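Local coordinates for protein probable thiamine pyrophosphokinase (Staphylococcus saprophyticus, PDB 3L8M) that probably catalyses the ATP-dependent transfer of a pyrophosphoryl group to thiamine, giving thiamine diphosphate, at residues A[44-49]-A[75-80]; A[111-116]-A[125-130]; A[59-62]-A[66-69]. All blocks are in the same frame, centred on the assembly; numbering follows the deposited sequence.

In the fold
From the N terminus, the chain lays down strands 2-6 and 24-28 of the main sheet before reaching strand 44-46, the strand at one end of the sheet within this chain. Interaction 1 closes the loop that leaves this strand, bringing the start of helix 77-87 back to it. Nested inside that loop is interaction 3, where helix 54-63 is tied to the segment that follows it; Ile66 of that segment in turn pairs with Ala45. Interaction 2 comes later and in series, seating helix 103-113 against strand 124-128 of the same sheet. Interactions 1 and 2 touch where Ile112 packs on Leu78 and Ala79, whereas interactions 2 and 3 remain about 10 Å apart at their nearest atoms.

Interaction 1 (A[44-49]-A[75-80]); sequences FAVGDF and DTDLAL
Val46 and Asp77 bring the two backbones together, with their CA atoms 6.0 Å apart, where the end of strand 44-46 meets the first turn of helix 77-87. This is a strand-against-helix contact at the border of a Rossmann-like parallel sheet: 44-46 is its outermost strand within the chain, held by backbone bonds to Gly27 and Asp29. Beyond Val46 the chain continues through Gly47, whose positive phi of 127° suits glycine.

No hydrogen bond links the segments, so the fit rests on van der Waals contact. Val46 points at the helix, and its CG1, anti to the backbone N (chi1 -177°), does the touching. It lies 3.8 Å from Asp77 O and 4.1 Å from Asp77 CB, the two side chains meeting at a slant. On the apolar flank the same methyl reaches Leu80 CD1 at 4.2 Å. Its sister, CG2, serves a different neighbour, packing on Ile66 of the loop beyond helix 54-63.

The carboxylate of Asp77 extends past the valine to the glycine, with OD2 3.6 Å from Gly47 CA and close to the carboxylate of Asp29. The helix that presents these groups is N-capped by Thr76, whose OG1 accepts from Ala79 N at 3.1 Å with an N-H...O angle of 152°.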
loop_
_atom_site.group_PDB
_atom_site.type_symbol
_atom_site.label_atom_id
_atom_site.label_comp_id
_atom_site.label_asym_id
_atom_site.label_seq_id
_atom_site.Cartn_x
_atom_site.Cartn_y
_atom_site.Cartn_z
ATOM N N PHE A 44 13.485 5.152 -7.570
ATOM C CA PHE A 44 14.607 5.987 -7.991
ATOM C C PHE A 44 15.430 5.248 -9.040
ATOM O O PHE A 44 15.334 4.033 -9.168
ATOM C CB PHE A 44 15.480 6.390 -6.794
ATOM C CG PHE A 44 16.261 5.265 -6.177
ATOM C CD1 PHE A 44 17.440 4.807 -6.765
ATOM C CD2 PHE A 44 15.846 4.696 -4.976
ATOM C CE1 PHE A 44 18.193 3.816 -6.169
ATOM C CE2 PHE A 44 16.597 3.692 -4.367
ATOM C CZ PHE A 44 17.778 3.251 -4.968
ATOM N N ALA A 45 16.234 5.978 -9.796
ATOM C CA ALA A 45 17.034 5.358 -10.835
ATOM C C ALA A 45 18.434 5.945 -10.932
ATOM O O ALA A 45 18.652 7.116 -10.625
ATOM C CB ALA A 45 16.325 5.502 -12.173
ATOM N N VAL A 46 19.378 5.114 -11.368
ATOM C CA VAL A 46 20.763 5.521 -11.549
ATOM C C VAL A 46 21.085 5.227 -13.007
ATOM O O VAL A 46 20.627 4.222 -13.552
ATOM C CB VAL A 46 21.721 4.688 -10.672
ATOM C CG1 VAL A 46 23.143 5.189 -10.845
ATOM C CG2 VAL A 46 21.305 4.755 -9.213
ATOM N N GLY A 47 21.857 6.097 -13.647
ATOM C CA GLY A 47 22.204 5.855 -15.032
ATOM C C GLY A 47 21.898 7.028 -15.927
ATOM O O GLY A 47 21.047 7.856 -15.605
ATOM N N ASP A 48 22.589 7.086 -17.061
ATOM C CA ASP A 48 22.425 8.163 -18.031
ATOM C C ASP A 48 21.355 7.217 -18.578
ATOM O O ASP A 48 21.573 6.003 -18.620
ATOM C CB ASP A 48 23.421 7.980 -19.176
ATOM N N PHE A 49 20.217 7.785 -18.987
ATOM C CA PHE A 49 19.060 7.049 -19.525
ATOM C C PHE A 49 18.741 8.130 -20.576
ATOM O O PHE A 49 18.961 9.322 -20.351
ATOM C CB PHE A 49 17.993 7.025 -18.404
ATOM C CG PHE A 49 17.627 8.380 -17.857
ATOM C CD1 PHE A 49 16.721 9.202 -18.530
ATOM C CD2 PHE A 49 18.184 8.836 -16.665
ATOM C CE1 PHE A 49 16.377 10.458 -18.023
ATOM C CE2 PHE A 49 17.846 10.092 -16.149
ATOM C CZ PHE A 49 16.941 10.904 -16.829
ATOM N N ASP A 75 32.540 3.689 -8.790
ATOM C CA ASP A 75 31.675 2.515 -8.755
ATOM C C ASP A 75 30.756 2.468 -9.972
ATOM O O ASP A 75 30.445 3.508 -10.569
ATOM C CB ASP A 75 30.820 2.519 -7.486
ATOM C CG ASP A 75 31.594 2.092 -6.253
ATOM O OD1 ASP A 75 30.987 2.059 -5.161
ATOM O OD2 ASP A 75 32.800 1.785 -6.375
ATOM N N THR A 76 30.329 1.260 -10.338
ATOM C CA THR A 76 29.427 1.079 -11.471
ATOM C C THR A 76 28.032 1.591 -11.093
ATOM O O THR A 76 27.760 1.851 -9.919
ATOM C CB THR A 76 29.304 -0.407 -11.854
ATOM O OG1 THR A 76 28.726 -1.131 -10.758
ATOM C CG2 THR A 76 30.683 -0.994 -12.199
ATOM N N ASP A 77 27.154 1.738 -12.086
ATOM C CA ASP A 77 25.800 2.210 -11.829
ATOM C C ASP A 77 25.040 1.229 -10.938
ATOM O O ASP A 77 24.265 1.631 -10.059
ATOM C CB ASP A 77 25.054 2.442 -13.150
ATOM C CG ASP A 77 25.627 3.616 -13.940
ATOM O OD1 ASP A 77 26.502 4.323 -13.406
ATOM O OD2 ASP A 77 25.205 3.842 -15.086
ATOM N N LEU A 78 25.290 -0.059 -11.138
ATOM C CA LEU A 78 24.625 -1.069 -10.329
ATOM C C LEU A 78 25.105 -1.022 -8.879
ATOM O O LEU A 78 24.318 -1.212 -7.952
ATOM C CB LEU A 78 24.875 -2.474 -10.900
ATOM C CG LEU A 78 24.338 -3.611 -10.015
ATOM C CD1 LEU A 78 22.849 -3.377 -9.797
ATOM C CD2 LEU A 78 24.588 -4.994 -10.660
ATOM N N ALA A 79 26.397 -0.767 -8.677
ATOM C CA ALA A 79 26.937 -0.738 -7.319
ATOM C C ALA A 79 26.389 0.440 -6.520
ATOM O O ALA A 79 26.214 0.346 -5.305
ATOM C CB ALA A 79 28.469 -0.701 -7.356
ATOM N N LEU A 80 26.129 1.549 -7.210
ATOM C CA LEU A 80 25.577 2.738 -6.579
ATOM C C LEU A 80 24.109 2.449 -6.245
ATOM O O LEU A 80 23.639 2.739 -5.133
ATOM C CB LEU A 80 25.672 3.936 -7.532
ATOM C CG LEU A 80 27.063 4.382 -8.007
ATOM C CD1 LEU A 80 26.924 5.484 -9.050
ATOM C CD2 LEU A 80 27.886 4.877 -6.825
#

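Interaction 2 (A[111-116]-A[125-130])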
loop_
_atom_site.group_PDB
_atom_site.type_symbol
_atom_site.label_atom_id
_atom_site.label_comp_id
_atom_site.label_asym_id
_atom_site.label_seq_id
_atom_site.Cartn_x
_atom_site.Cartn_y
_atom_site.Cartn_z
ATOM N N GLN A 111 31.030 -8.962 -8.094
ATOM C CA GLN A 111 31.907 -8.284 -7.143
ATOM C C GLN A 111 31.086 -7.611 -6.030
ATOM O O GLN A 111 31.490 -7.610 -4.865
ATOM C CB GLN A 111 32.779 -7.250 -7.858
ATOM C CG GLN A 111 33.803 -7.849 -8.808
ATOM C CD GLN A 111 34.596 -6.795 -9.551
ATOM O OE1 GLN A 111 34.130 -5.670 -9.731
ATOM N NE2 GLN A 111 35.801 -7.155 -9.984
ATOM N N ILE A 112 29.940 -7.035 -6.390
ATOM C CA ILE A 112 29.096 -6.362 -5.409
ATOM C C ILE A 112 28.616 -7.305 -4.302
ATOM O O ILE A 112 28.675 -6.964 -3.116
ATOM C CB ILE A 112 27.873 -5.709 -6.079
ATOM C CG1 ILE A 112 28.332 -4.635 -7.062
ATOM C CG2 ILE A 112 26.980 -5.061 -5.029
ATOM C CD1 ILE A 112 27.227 -4.145 -7.953
ATOM N N LEU A 113 28.150 -8.491 -4.686
ATOM C CA LEU A 113 27.673 -9.465 -3.717
ATOM C C LEU A 113 28.790 -9.835 -2.744
ATOM O O LEU A 113 28.538 -10.227 -1.608
ATOM C CB LEU A 113 27.204 -10.739 -4.424
ATOM C CG LEU A 113 26.021 -10.739 -5.398
ATOM C CD1 LEU A 113 26.027 -12.054 -6.154
ATOM C CD2 LEU A 113 24.706 -10.573 -4.661
ATOM N N GLU A 114 30.027 -9.706 -3.204
ATOM C CA GLU A 114 31.187 -10.070 -2.401
ATOM C C GLU A 114 31.736 -8.939 -1.536
ATOM O O GLU A 114 32.647 -9.150 -0.736
ATOM C CB GLU A 114 32.276 -10.618 -3.333
ATOM C CG GLU A 114 31.748 -11.743 -4.234
ATOM C CD GLU A 114 32.686 -12.100 -5.377
ATOM O OE1 GLU A 114 33.556 -11.275 -5.724
ATOM O OE2 GLU A 114 32.536 -13.201 -5.944
ATOM N N LYS A 115 31.187 -7.739 -1.683
ATOM C CA LYS A 115 31.656 -6.625 -0.876
ATOM C C LYS A 115 31.475 -6.953 0.607
ATOM O O LYS A 115 30.394 -7.359 1.046
ATOM C CB LYS A 115 30.902 -5.346 -1.232
ATOM C CG LYS A 115 31.199 -4.835 -2.627
ATOM C CD LYS A 115 30.928 -3.341 -2.716
ATOM C CE LYS A 115 31.468 -2.754 -4.015
ATOM N NZ LYS A 115 31.454 -1.261 -4.008
ATOM N N PRO A 116 32.550 -6.805 1.394
ATOM C CA PRO A 116 32.516 -7.085 2.831
ATOM C C PRO A 116 31.585 -6.136 3.584
ATOM O O PRO A 116 31.022 -6.490 4.618
ATOM C CB PRO A 116 33.980 -6.941 3.243
ATOM C CG PRO A 116 34.497 -5.918 2.279
ATOM C CD PRO A 116 33.890 -6.357 0.974
ATOM N N ILE A 125 21.396 -9.901 -0.811
ATOM C CA ILE A 125 21.425 -9.547 -2.227
ATOM C C ILE A 125 21.432 -10.802 -3.120
ATOM O O ILE A 125 22.255 -11.697 -2.939
ATOM C CB ILE A 125 22.690 -8.720 -2.572
ATOM C CG1 ILE A 125 22.869 -7.558 -1.592
ATOM C CG2 ILE A 125 22.578 -8.180 -3.990
ATOM C CD1 ILE A 125 21.902 -6.407 -1.808
ATOM N N LYS A 126 20.510 -10.869 -4.079
ATOM C CA LYS A 126 20.455 -11.998 -5.006
ATOM C C LYS A 126 20.351 -11.526 -6.458
ATOM O O LYS A 126 19.608 -10.588 -6.759
ATOM C CB LYS A 126 19.249 -12.891 -4.730
ATOM C CG LYS A 126 19.269 -13.674 -3.453
ATOM C CD LYS A 126 17.995 -14.501 -3.359
ATOM C CE LYS A 126 17.892 -15.200 -2.012
ATOM N NZ LYS A 126 16.651 -16.019 -1.889
ATOM N N LEU A 127 21.103 -12.176 -7.347
ATOM C CA LEU A 127 21.062 -11.867 -8.782
ATOM C C LEU A 127 20.095 -12.915 -9.300
ATOM O O LEU A 127 20.193 -14.089 -8.922
ATOM C CB LEU A 127 22.439 -12.058 -9.437
ATOM C CG LEU A 127 23.612 -11.270 -8.827
ATOM C CD1 LEU A 127 24.937 -11.647 -9.513
ATOM C CD2 LEU A 127 23.340 -9.772 -8.964
ATOM N N ILE A 128 19.155 -12.511 -10.145
ATOM C CA ILE A 128 18.171 -13.455 -10.647
ATOM C C ILE A 128 17.836 -13.308 -12.118
ATOM O O ILE A 128 17.694 -12.200 -12.601
ATOM C CB ILE A 128 16.820 -13.308 -9.884
ATOM C CG1 ILE A 128 17.050 -13.310 -8.365
ATOM C CG2 ILE A 128 15.853 -14.415 -10.307
ATOM C CD1 ILE A 128 15.763 -13.057 -7.559
ATOM N N ASP A 129 17.735 -14.429 -12.833
ATOM C CA ASP A 129 17.290 -14.402 -14.222
ATOM C C ASP A 129 16.346 -15.587 -14.417
ATOM O O ASP A 129 16.052 -16.306 -13.455
ATOM C CB ASP A 129 18.446 -14.383 -15.249
ATOM C CG ASP A 129 19.304 -15.642 -15.265
ATOM O OD1 ASP A 129 18.993 -16.654 -14.603
ATOM O OD2 ASP A 129 20.324 -15.599 -15.989
ATOM N N ASP A 130 15.853 -15.782 -15.637
ATOM C CA ASP A 130 14.901 -16.860 -15.903
ATOM C C ASP A 130 15.366 -18.282 -15.575
ATOM O O ASP A 130 14.535 -19.185 -15.492
ATOM C CB ASP A 130 14.440 -16.810 -17.369
ATOM C CG ASP A 130 15.600 -16.820 -18.345
ATOM O OD1 ASP A 130 16.738 -17.091 -17.913
ATOM O OD2 ASP A 130 15.369 -16.562 -19.540
#
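Leu113 meets the flat peptide group joining Ile125 to Lys126 from above one face. Its CD2 methyl stands almost directly over Ile125 O, 3.2 Å away, rather than in the peptide plane. Strand pairing is separate from this approach: Lys126 bonds through its backbone to Ile93 and Val95 of strand 92-96.

The fork of the leucine spans two strand residues. CD2 also presses on Ile125 CG2 at 3.3 Å, a tight approach for two methyls, while CD1 meets Leu127 CD1 at 3.6 Å and Leu127 CG at 3.7 Å. At Ile125 the chi1 of -50° sets CG2 anti to the backbone N, presenting this short branch to Leu113 while the longer CG1 arm leads away. Lys126, between the two, points from the opposite face of the strand, and its NZ forms a salt bridge with Glu133.

The helix and strand belong to one beta-alpha-beta crossover of the Rossmann-like sheet: strand 92-96, helix 103-113, then strand 124-128 parallel to the first and next to it. Leu113 further touches Phe136 of strand 132-137, the antiparallel neighbour, while Ile112 leans on Leu78, Ala79 and Ile82 of helix 77-87.

Interaction 3 (A[59-62]-A[66-69])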
loop_
_atom_site.group_PDB
_atom_site.type_symbol
_atom_site.label_atom_id
_atom_site.label_comp_id
_atom_site.label_asym_id
_atom_site.label_seq_id
_atom_site.Cartn_x
_atom_site.Cartn_y
_atom_site.Cartn_z
ATOM N N PHE A 59 10.840 15.406 -15.769
ATOM C CA PHE A 59 10.062 14.501 -14.936
ATOM C C PHE A 59 10.970 13.458 -14.276
ATOM O O PHE A 59 11.057 13.393 -13.051
ATOM C CB PHE A 59 8.980 13.829 -15.796
ATOM C CG PHE A 59 8.286 12.685 -15.119
ATOM C CD1 PHE A 59 7.611 12.875 -13.919
ATOM C CD2 PHE A 59 8.339 11.408 -15.667
ATOM C CE1 PHE A 59 7.000 11.804 -13.271
ATOM C CE2 PHE A 59 7.732 10.334 -15.030
ATOM C CZ PHE A 59 7.064 10.529 -13.830
ATOM N N ILE A 60 11.647 12.665 -15.100
ATOM C CA ILE A 60 12.564 11.627 -14.632
ATOM C C ILE A 60 13.686 12.177 -13.747
ATOM O O ILE A 60 14.012 11.599 -12.712
ATOM C CB ILE A 60 13.223 10.894 -15.826
ATOM C CG1 ILE A 60 12.149 10.246 -16.703
ATOM C CG2 ILE A 60 14.197 9.838 -15.325
ATOM C CD1 ILE A 60 12.705 9.537 -17.933
ATOM N N GLN A 61 14.278 13.293 -14.162
ATOM C CA GLN A 61 15.380 13.906 -13.423
ATOM C C GLN A 61 14.932 14.878 -12.335
ATOM O O GLN A 61 15.504 15.954 -12.182
ATOM C CB GLN A 61 16.325 14.610 -14.407
ATOM C CG GLN A 61 17.529 15.333 -13.787
ATOM C CD GLN A 61 18.504 14.407 -13.073
ATOM O OE1 GLN A 61 18.525 14.329 -11.841
ATOM N NE2 GLN A 61 19.321 13.699 -13.849
ATOM N N GLN A 62 13.905 14.509 -11.582
ATOM C CA GLN A 62 13.422 15.353 -10.495
ATOM C C GLN A 62 12.604 14.531 -9.511
ATOM O O GLN A 62 12.450 14.911 -8.349
ATOM C CB GLN A 62 12.562 16.499 -11.020
ATOM C CG GLN A 62 11.172 16.073 -11.471
ATOM C CD GLN A 62 10.232 17.249 -11.678
ATOM O OE1 GLN A 62 9.100 17.079 -12.139
ATOM N NE2 GLN A 62 10.694 18.451 -11.329
ATOM N N ILE A 66 18.343 9.820 -9.303
ATOM C CA ILE A 66 19.143 10.336 -8.202
ATOM C C ILE A 66 20.575 10.380 -8.744
ATOM O O ILE A 66 20.872 9.750 -9.771
ATOM C CB ILE A 66 19.030 9.472 -6.897
ATOM C CG1 ILE A 66 19.767 8.136 -7.031
ATOM C CG2 ILE A 66 17.567 9.281 -6.546
ATOM C CD1 ILE A 66 19.208 7.226 -8.040
ATOM N N ASN A 67 21.448 11.137 -8.084
ATOM C CA ASN A 67 22.825 11.296 -8.536
ATOM C C ASN A 67 23.867 11.070 -7.431
ATOM O O ASN A 67 24.556 12.000 -7.011
ATOM C CB ASN A 67 23.000 12.700 -9.129
ATOM C CG ASN A 67 22.151 12.927 -10.377
ATOM O OD1 ASN A 67 22.437 12.387 -11.444
ATOM N ND2 ASN A 67 21.100 13.724 -10.241
ATOM N N PRO A 68 23.999 9.824 -6.952
ATOM C CA PRO A 68 24.978 9.557 -5.896
ATOM C C PRO A 68 26.384 9.952 -6.322
ATOM O O PRO A 68 26.796 9.697 -7.452
ATOM C CB PRO A 68 24.831 8.053 -5.656
ATOM C CG PRO A 68 24.336 7.532 -6.990
ATOM C CD PRO A 68 23.336 8.582 -7.390
ATOM N N TYR A 69 27.112 10.586 -5.410
ATOM C CA TYR A 69 28.478 11.032 -5.676
ATOM C C TYR A 69 29.462 9.848 -5.651
ATOM O O TYR A 69 29.425 9.011 -4.743
ATOM C CB TYR A 69 28.856 12.102 -4.638
ATOM C CG TYR A 69 30.197 12.769 -4.837
ATOM C CD1 TYR A 69 31.344 12.269 -4.222
ATOM C CD2 TYR A 69 30.319 13.914 -5.627
ATOM C CE1 TYR A 69 32.580 12.891 -4.384
ATOM C CE2 TYR A 69 31.553 14.546 -5.801
ATOM C CZ TYR A 69 32.679 14.028 -5.173
ATOM O OH TYR A 69 33.904 14.636 -5.334
#
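Gln61 reaches Asn67 through a side chain whose CB does not point straight at its partner. From CB the chain continues with CG anti to the backbone N, and then bends at chi2 (64°), a kink that swings the amide round to the loop. Met1 of a second subunit packs against this side chain. CD comes within 3.9 Å of Asn67 ND2, and the real bond is made by the next atom, OE1, which accepts from Asn67 ND2 at 3.1 Å.

The bond joins helix 54-63 to the segment just after it, within the long connection between strand 44-46 and helix 77-87 of the Rossmann-like domain. The loop runs beside that strand, where Ile66 N probably hydrogen-bonds to Ala45 O, and the glutamine and asparagine amides meet at the surface, across the few residues that separate the helix from the loop segment.

Their geometry is that of a single bond between nearly parallel amides approaching from opposite directions. The N-H...O angle is 150°, and the donor stands at 123° to the Gln61 C=O, tilted somewhat from the carbonyl plane, whereas OE1 lies close to the amide plane of Asn67. The remaining tip atom, NE2, stays 4.1 Å from Asn67 OD1, too long for a second bond.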